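Local atomic coordinates of cyclic nucleotide-binding protein (Brucella abortus biovar 1, PDB entry 5D1I), a protein that is of unknown function but has a cyclic nucleotide-binding domain fold and probably belongs to a family of DNA-binding transcription regulators. Residues A60-T65 against G87-E92. Sequence-based numbering, arbitrary orientation.
Sequences AYIIVT and GAILGE
Tyr61 O takes the amide hydrogen of Leu90 (Leu90 N to Tyr61 O 2.7 Å) and is also approached by the CA-H of Ile89, two donors from neighbouring residues on one carbonyl. This antiparallel pairing belongs to the beta barrel of the cyclic nucleotide-binding domain, a member of the cupin clan: strand 56-63 carries the short strand 89-90 on one edge and bonds through Ala60 and Ile62 to strand 111-117. Tyr61 and Leu90 form a hydrogen-bonded pair, whose return bond runs from Tyr61 N to Leu90 O at 2.8 Å, and Ile62 and Ile89 the adjoining non-hydrogen-bonded pair. Backbone bonding continues beyond the short strand, where Ile63 N meets Ala88 O in a bond bent little at the hydrogen (165°), and Gly87 N reaches Ile63 O at 2.8 Å, tilted 26° from the carbonyl plane. Gly87 and Gly91, both at positive phi, flank residues 88-90.

On the face shared by Ile62 and Ile89 the two side chains run side by side, Ile62 CG1 lying 3.8 Å from Ile89 CG1. The Ile89 chain is extended, with CG1 anti to the backbone N (chi1 -178°), and its CD1 touches Ile62 CD1 as well as Ala60 CB (Ile89 CD1 to Ala60 CB 4.0 Å). Ile17 and Leu18 of helix 11-18 pack on Ile62, while Gly22 of the second subunit packs on Ile89. Tyr61 and Leu90 point to the reverse face. Gly91 N donates to Glu25 OE1 of the second subunit, which places this edge at the dimer contact. Next to Gly91, the methyl of Ala60 sits against the backbone, with CB 3.4 Å from Gly91 O.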
loop_
_atom_site.group_PDB
_atom_site.type_symbol
_atom_site.label_atom_id
_atom_site.label_comp_id
_atom_site.label_asym_id
_atom_site.label_seq_id
_atom_site.Cartn_x
_atom_site.Cartn_y
_atom_site.Cartn_z
ATOM N N ALA A 60 -6.541 8.917 -4.866
ATOM C CA ALA A 60 -5.263 8.528 -4.301
ATOM C C ALA A 60 -4.155 8.776 -5.306
ATOM O O ALA A 60 -4.372 8.711 -6.518
ATOM C CB ALA A 60 -5.284 7.062 -3.882
ATOM N N TYR A 61 -2.968 9.068 -4.792
ATOM C CA TYR A 61 -1.792 9.273 -5.621
ATOM C C TYR A 61 -0.747 8.225 -5.289
ATOM O O TYR A 61 -0.438 8.004 -4.122
ATOM C CB TYR A 61 -1.203 10.670 -5.407
ATOM C CG TYR A 61 -2.140 11.809 -5.736
ATOM C CD1 TYR A 61 -2.187 12.343 -7.017
ATOM C CD2 TYR A 61 -2.966 12.363 -4.764
ATOM C CE1 TYR A 61 -3.036 13.385 -7.328
ATOM C CE2 TYR A 61 -3.819 13.411 -5.067
ATOM C CZ TYR A 61 -3.849 13.915 -6.351
ATOM O OH TYR A 61 -4.690 14.958 -6.666
ATOM N N ILE A 62 -0.196 7.586 -6.314
ATOM C CA ILE A 62 0.891 6.644 -6.108
ATOM C C ILE A 62 2.132 7.203 -6.778
ATOM O O ILE A 62 2.095 7.577 -7.950
ATOM C CB ILE A 62 0.572 5.239 -6.671
ATOM C CG1 ILE A 62 -0.641 4.627 -5.960
ATOM C CG2 ILE A 62 1.766 4.323 -6.521
ATOM C CD1 ILE A 62 -1.976 4.973 -6.587
ATOM N N ILE A 63 3.224 7.282 -6.027
ATOM C CA ILE A 63 4.472 7.814 -6.563
ATOM C C ILE A 63 5.169 6.788 -7.442
ATOM O O ILE A 63 5.360 5.643 -7.036
ATOM C CB ILE A 63 5.432 8.248 -5.445
ATOM C CG1 ILE A 63 4.782 9.310 -4.562
ATOM C CG2 ILE A 63 6.736 8.781 -6.037
ATOM C CD1 ILE A 63 5.655 9.747 -3.402
ATOM N N VAL A 64 5.537 7.206 -8.647
ATOM C CA VAL A 64 6.314 6.371 -9.551
ATOM C C VAL A 64 7.791 6.737 -9.453
ATOM O O VAL A 64 8.632 5.895 -9.142
ATOM C CB VAL A 64 5.840 6.517 -11.007
ATOM C CG1 VAL A 64 6.723 5.701 -11.944
ATOM C CG2 VAL A 64 4.387 6.093 -11.134
ATOM N N THR A 65 8.103 8.000 -9.725
ATOM C CA THR A 65 9.458 8.506 -9.535
ATOM C C THR A 65 9.414 9.840 -8.799
ATOM O O THR A 65 8.453 10.592 -8.932
ATOM C CB THR A 65 10.208 8.688 -10.875
ATOM O OG1 THR A 65 9.506 9.629 -11.696
ATOM C CG2 THR A 65 10.333 7.365 -11.614
ATOM N N GLY A 87 6.416 4.020 -4.969
ATOM C CA GLY A 87 5.606 2.995 -4.344
ATOM C C GLY A 87 4.674 3.508 -3.267
ATOM O O GLY A 87 3.689 2.850 -2.937
ATOM N N ALA A 88 4.972 4.677 -2.707
ATOM C CA ALA A 88 4.127 5.223 -1.649
ATOM C C ALA A 88 2.781 5.626 -2.219
ATOM O O ALA A 88 2.700 6.133 -3.336
ATOM C CB ALA A 88 4.803 6.420 -0.970
ATOM N N ILE A 89 1.720 5.390 -1.456
ATOM C CA ILE A 89 0.400 5.830 -1.865
ATOM C C ILE A 89 -0.130 6.862 -0.877
ATOM O O ILE A 89 0.013 6.715 0.341
ATOM C CB ILE A 89 -0.596 4.650 -1.995
ATOM C CG1 ILE A 89 -1.954 5.154 -2.478
ATOM C CG2 ILE A 89 -0.749 3.897 -0.677
ATOM C CD1 ILE A 89 -2.888 4.049 -2.906
ATOM N N LEU A 90 -0.711 7.926 -1.415
ATOM C CA LEU A 90 -1.301 8.968 -0.597
ATOM C C LEU A 90 -2.806 9.033 -0.843
ATOM O O LEU A 90 -3.245 9.196 -1.979
ATOM C CB LEU A 90 -0.653 10.318 -0.903
ATOM C CG LEU A 90 0.873 10.382 -0.824
ATOM C CD1 LEU A 90 1.362 11.775 -1.193
ATOM C CD2 LEU A 90 1.354 9.989 0.567
ATOM N N GLY A 91 -3.589 8.903 0.221
ATOM C CA GLY A 91 -5.034 8.985 0.119
ATOM C C GLY A 91 -5.711 7.684 -0.273
ATOM O O GLY A 91 -6.785 7.702 -0.873
ATOM N N GLU A 92 -5.099 6.554 0.072
ATOM C CA GLU A 92 -5.685 5.252 -0.245
ATOM C C GLU A 92 -7.084 5.104 0.348
ATOM O O GLU A 92 -7.976 4.540 -0.282
ATOM C CB GLU A 92 -4.797 4.115 0.261
ATOM C CG GLU A 92 -5.242 2.734 -0.218
ATOM C CD GLU A 92 -4.451 1.618 0.430
ATOM O OE1 GLU A 92 -4.274 1.660 1.661
ATOM O OE2 GLU A 92 -4.004 0.700 -0.284
#